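Local coordinates for protein alpha-L-rhamnosidase (Streptomyces avermitilis, PDB 3W5M) that hydrolytically releases terminal alpha-L-rhamnose from substrates such as citrus flavonoids and gum arabic, and binds L-rhamnose through a calcium-dependent carbohydrate-binding module, at residues D168-T173 and V241-S246; E603-M608 and G951-A956. All blocks are in the same frame, centred on the assembly; numbering follows the deposited sequence.

Contact 1. Residues D168-T173 and V241-S246; sequences DITGAT and VLTTAS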
loop_
_atom_site.group_PDB
_atom_site.type_symbol
_atom_site.label_atom_id
_atom_site.label_comp_id
_atom_site.label_asym_id
_atom_site.label_seq_id
_atom_site.Cartn_x
_atom_site.Cartn_y
_atom_site.Cartn_z
ATOM N N ASP A 168 -16.174 -45.952 4.762
ATOM C CA ASP A 168 -14.787 -45.482 4.634
ATOM C C ASP A 168 -14.670 -44.055 4.113
ATOM O O ASP A 168 -13.859 -43.763 3.241
ATOM C CB ASP A 168 -13.965 -46.443 3.767
ATOM C CG ASP A 168 -13.805 -47.816 4.413
ATOM O OD1 ASP A 168 -13.786 -47.907 5.670
ATOM O OD2 ASP A 168 -13.718 -48.808 3.661
ATOM N N ILE A 169 -15.480 -43.174 4.675
ATOM C CA ILE A 169 -15.472 -41.775 4.321
ATOM C C ILE A 169 -14.209 -41.141 4.895
ATOM O O ILE A 169 -13.978 -41.206 6.105
ATOM C CB ILE A 169 -16.720 -41.062 4.886
ATOM C CG1 ILE A 169 -17.974 -41.500 4.133
ATOM C CG2 ILE A 169 -16.557 -39.547 4.817
ATOM C CD1 ILE A 169 -19.277 -41.152 4.841
ATOM N N THR A 170 -13.398 -40.529 4.035
ATOM C CA THR A 170 -12.205 -39.805 4.505
ATOM C C THR A 170 -12.388 -38.273 4.547
ATOM O O THR A 170 -11.607 -37.570 5.179
ATOM C CB THR A 170 -10.946 -40.153 3.677
ATOM O OG1 THR A 170 -11.182 -39.867 2.296
ATOM C CG2 THR A 170 -10.591 -41.638 3.814
ATOM N N GLY A 171 -13.417 -37.761 3.878
ATOM C CA GLY A 171 -13.636 -36.308 3.828
ATOM C C GLY A 171 -15.069 -35.990 3.452
ATOM O O GLY A 171 -15.708 -36.774 2.744
ATOM N N ALA A 172 -15.584 -34.860 3.944
ATOM C CA ALA A 172 -16.957 -34.456 3.634
ATOM C C ALA A 172 -17.047 -32.949 3.633
ATOM O O ALA A 172 -16.590 -32.293 4.571
ATOM C CB ALA A 172 -17.949 -35.047 4.634
ATOM N N THR A 173 -17.625 -32.390 2.578
ATOM C CA THR A 173 -17.826 -30.935 2.511
ATOM C C THR A 173 -19.242 -30.630 2.080
ATOM O O THR A 173 -19.841 -31.387 1.304
ATOM C CB THR A 173 -16.879 -30.228 1.522
ATOM O OG1 THR A 173 -17.123 -30.731 0.185
ATOM C CG2 THR A 173 -15.405 -30.421 1.929
ATOM N N VAL A 241 -20.429 -33.339 -0.653
ATOM C CA VAL A 241 -19.415 -34.200 -1.311
ATOM C C VAL A 241 -18.791 -35.134 -0.277
ATOM O O VAL A 241 -18.229 -34.677 0.696
ATOM C CB VAL A 241 -18.285 -33.374 -1.951
ATOM C CG1 VAL A 241 -17.199 -34.300 -2.508
ATOM C CG2 VAL A 241 -18.835 -32.500 -3.081
ATOM N N LEU A 242 -18.886 -36.429 -0.497
ATOM C CA LEU A 242 -18.233 -37.376 0.387
ATOM C C LEU A 242 -17.069 -37.989 -0.371
ATOM O O LEU A 242 -17.260 -38.577 -1.447
ATOM C CB LEU A 242 -19.208 -38.470 0.815
ATOM C CG LEU A 242 -20.503 -38.162 1.581
ATOM C CD1 LEU A 242 -20.250 -37.117 2.666
ATOM C CD2 LEU A 242 -21.673 -37.762 0.671
ATOM N N THR A 243 -15.867 -37.834 0.174
ATOM C CA THR A 243 -14.678 -38.427 -0.428
ATOM C C THR A 243 -14.339 -39.752 0.267
ATOM O O THR A 243 -14.310 -39.826 1.495
ATOM C CB THR A 243 -13.492 -37.460 -0.353
ATOM O OG1 THR A 243 -13.865 -36.221 -0.971
ATOM C CG2 THR A 243 -12.252 -38.042 -1.054
ATOM N N THR A 244 -14.153 -40.790 -0.544
ATOM C CA THR A 244 -13.630 -42.094 -0.132
ATOM C C THR A 244 -12.469 -42.435 -1.091
ATOM O O THR A 244 -12.297 -41.759 -2.118
ATOM C CB THR A 244 -14.715 -43.213 -0.169
ATOM O OG1 THR A 244 -15.041 -43.543 -1.523
ATOM C CG2 THR A 244 -16.002 -42.792 0.566
ATOM N N ALA A 245 -11.682 -43.466 -0.773
ATOM C CA ALA A 245 -10.549 -43.868 -1.631
ATOM C C ALA A 245 -10.976 -44.262 -3.061
ATOM O O ALA A 245 -10.174 -44.186 -3.998
ATOM C CB ALA A 245 -9.732 -44.978 -0.977
ATOM N N SER A 246 -12.242 -44.663 -3.214
ATOM C CA SER A 246 -12.814 -45.020 -4.513
ATOM C C SER A 246 -13.616 -43.868 -5.147
ATOM O O SER A 246 -14.656 -44.101 -5.775
ATOM C CB SER A 246 -13.678 -46.285 -4.379
ATOM O OG SER A 246 -14.603 -46.171 -3.309
HETATM O O HOH W 1 -11.768 -44.801 1.444
#
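Val241 pairs with Thr173 through two backbone hydrogen bonds, Val241 N to Thr173 O at 2.8 Å and Thr173 N to Val241 O at 3.0 Å, in an antiparallel ladder of the CBM67 module. Their side chains lie alongside each other and point the same way, Thr173 OG1 resting 3.6 Å from Val241 CB because chi1 of 62° sets the hydroxyl between the backbone N and the carbonyl carbon. Leu242 faces Ala172 across a non-hydrogen-bonded pair on the face of the sheet opposite Thr173 and Val241, where the branch CD1 meets Ala172 CB at 3.7 Å. Across from Thr243, Thr170 and Gly171 together form a classic beta bulge. Thr243 N donates to Gly171 O, while Thr243 O takes two N-H groups, that of Thr170 at 2.8 Å in the carbonyl plane and that of Gly171 at 3.3 Å, tilted from it. Beyond the bulge, Thr244 lays CG2 3.9 Å from Ile169 CA, and a water links Ala245 N to Asp168 O. In the four-stranded sheet, strand 207-210 lies beyond strand 171-179 and strand 247-252 beyond strand 235-244; Leu242 bonds through its backbone to Lys249 and packs on Ile251, and Ala172 packs on Val211 and Val215.

Contact 2. Residues E603-M608 and G951-A956; sequences ETNVPM and GEVTSA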
loop_
_atom_site.group_PDB
_atom_site.type_symbol
_atom_site.label_atom_id
_atom_site.label_comp_id
_atom_site.label_asym_id
_atom_site.label_seq_id
_atom_site.Cartn_x
_atom_site.Cartn_y
_atom_site.Cartn_z
ATOM N N GLU A 603 13.668 16.230 15.794
ATOM C CA GLU A 603 13.497 16.241 17.246
ATOM C C GLU A 603 13.464 17.672 17.757
ATOM O O GLU A 603 14.297 18.492 17.374
ATOM C CB GLU A 603 14.618 15.458 17.923
ATOM C CG GLU A 603 14.457 15.320 19.428
ATOM C CD GLU A 603 15.639 14.627 20.077
ATOM O OE1 GLU A 603 16.648 14.348 19.378
ATOM O OE2 GLU A 603 15.553 14.363 21.298
ATOM N N THR A 604 12.483 17.955 18.609
ATOM C CA THR A 604 12.334 19.273 19.245
ATOM C C THR A 604 12.350 19.087 20.764
ATOM O O THR A 604 12.367 17.945 21.256
ATOM C CB THR A 604 11.017 19.971 18.855
ATOM O OG1 THR A 604 9.912 19.349 19.532
ATOM C CG2 THR A 604 10.769 19.956 17.341
ATOM N N ASN A 605 12.358 20.207 21.495
ATOM C CA ASN A 605 12.168 20.206 22.950
ATOM C C ASN A 605 10.741 19.853 23.413
ATOM O O ASN A 605 10.528 19.658 24.615
ATOM C CB ASN A 605 12.540 21.585 23.526
ATOM C CG ASN A 605 11.635 22.692 23.009
ATOM O OD1 ASN A 605 11.726 23.090 21.845
ATOM N ND2 ASN A 605 10.750 23.196 23.873
ATOM N N VAL A 606 9.789 19.792 22.474
ATOM C CA VAL A 606 8.362 19.585 22.736
ATOM C C VAL A 606 7.858 18.161 22.457
ATOM O O VAL A 606 7.637 17.786 21.298
ATOM C CB VAL A 606 7.513 20.564 21.929
ATOM C CG1 VAL A 606 6.044 20.454 22.312
ATOM C CG2 VAL A 606 8.020 21.977 22.150
ATOM N N PRO A 607 7.653 17.368 23.530
ATOM C CA PRO A 607 7.225 15.973 23.363
ATOM C C PRO A 607 6.072 15.772 22.361
ATOM O O PRO A 607 6.139 14.840 21.546
ATOM C CB PRO A 607 6.835 15.565 24.784
ATOM C CG PRO A 607 7.777 16.367 25.633
ATOM C CD PRO A 607 7.832 17.706 24.957
ATOM N N MET A 608 5.072 16.660 22.370
ATOM C CA MET A 608 3.911 16.497 21.512
ATOM C C MET A 608 4.244 16.594 20.021
ATOM O O MET A 608 3.569 15.973 19.165
ATOM C CB MET A 608 2.828 17.510 21.841
ATOM C CG MET A 608 1.459 17.092 21.331
ATOM S SD MET A 608 0.430 18.461 20.775
ATOM C CE MET A 608 1.020 18.631 19.085
ATOM N N GLY A 951 5.806 29.442 19.138
ATOM C CA GLY A 951 5.106 28.530 20.053
ATOM C C GLY A 951 5.987 28.124 21.217
ATOM O O GLY A 951 6.622 28.968 21.843
ATOM N N GLU A 952 6.088 26.822 21.469
ATOM C CA GLU A 952 6.812 26.322 22.622
ATOM C C GLU A 952 8.151 25.775 22.201
ATOM O O GLU A 952 8.850 25.151 23.009
ATOM C CB GLU A 952 6.027 25.202 23.324
ATOM C CG GLU A 952 4.514 25.349 23.312
ATOM C CD GLU A 952 3.781 24.150 23.922
ATOM O OE1 GLU A 952 4.431 23.261 24.523
ATOM O OE2 GLU A 952 2.541 24.100 23.788
ATOM N N VAL A 953 8.514 25.982 20.932
ATOM C CA VAL A 953 9.749 25.391 20.421
ATOM C C VAL A 953 10.936 26.319 20.681
ATOM O O VAL A 953 10.982 27.420 20.161
ATOM C CB VAL A 953 9.684 25.059 18.901
ATOM C CG1 VAL A 953 10.865 24.167 18.528
ATOM C CG2 VAL A 953 8.362 24.403 18.519
ATOM N N THR A 954 11.899 25.868 21.463
ATOM C CA THR A 954 13.094 26.676 21.687
ATOM C C THR A 954 14.345 25.950 21.214
ATOM O O THR A 954 15.480 26.408 21.412
ATOM C CB THR A 954 13.236 27.056 23.172
ATOM O OG1 THR A 954 13.339 25.864 23.971
ATOM C CG2 THR A 954 12.038 27.908 23.623
ATOM N N SER A 955 14.137 24.809 20.560
ATOM C CA SER A 955 15.212 23.866 20.373
ATOM C C SER A 955 14.735 22.886 19.319
ATOM O O SER A 955 13.638 22.366 19.440
ATOM C CB SER A 955 15.408 23.124 21.696
ATOM O OG SER A 955 16.702 22.576 21.793
ATOM N N ALA A 956 15.536 22.672 18.273
ATOM C CA ALA A 956 15.231 21.662 17.245
ATOM C C ALA A 956 16.489 21.149 16.567
ATOM O O ALA A 956 17.495 21.865 16.443
ATOM C CB ALA A 956 14.251 22.199 16.202
#
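Asn605 grips the loop of residues 951-954 with both ends of its side-chain amide, just where strand 600-604 gives way to helix 607-622 and the (alpha/alpha)6-barrel domain meets the C-terminal beta-sandwich. ND2 donates to Glu952 O at 2.9 Å, a nearly straight bond (174° at the hydrogen) that lies in the amide plane and in the carbonyl plane of its acceptor. OD1 accepts Thr954 N at 2.8 Å, with the donor well above the amide carbonyl plane. With CG set between the backbone N and the carbonyl carbon (chi1 63°), the amide reaches residues 952-954 while Asn605 N donates to Ser955 O at 3.2 Å. A leucine in its place would probably leave Glu952 O and Thr954 N without these partners and the loop freer to shift. Beside the amide, Val606 brings CG2 to 3.4 Å from Glu952 O, and its side chain crosses that of Glu952 at about a right angle. Thr604 pairs with Ala956 as an antiparallel non-hydrogen-bonded pair. Farther out, Ile930 packs against Thr604, Val953 and Ala956, Tyr871 and His875 of helix 867-875 touch Val953, and Glu603 forms a salt bridge with Arg957. Thr604 N is bonded to Asn610 OD1. An ST turn shapes the chain on which the amide is mounted: Val606 N, at the N-cap position of helix 607-622, donates to Thr604 OG1 at 3.0 Å.

Both contacts are partly buried, lie away from the annotated sites and run antiparallel, but contact 1 is a three-bridge ladder and contact 2 has a single bridge, and they share no secondary-structure element. The buried residues are Ala172, Val241 and Leu242 in contact 1 and Thr604, Val606, Val953 and Ala956 in contact 2, with exposed residues at their margins. Contact 1 joins the two middle strands of a four-stranded sheet within one module; contact 2 ties outermost strand 600-604, which leads into the helical domain, to the C-terminal sandwich. The bonds of contact 1 are chiefly backbone to backbone, whereas a side-chain amide supplies two of the three across contact 2. Their centres lie about 69 Å apart.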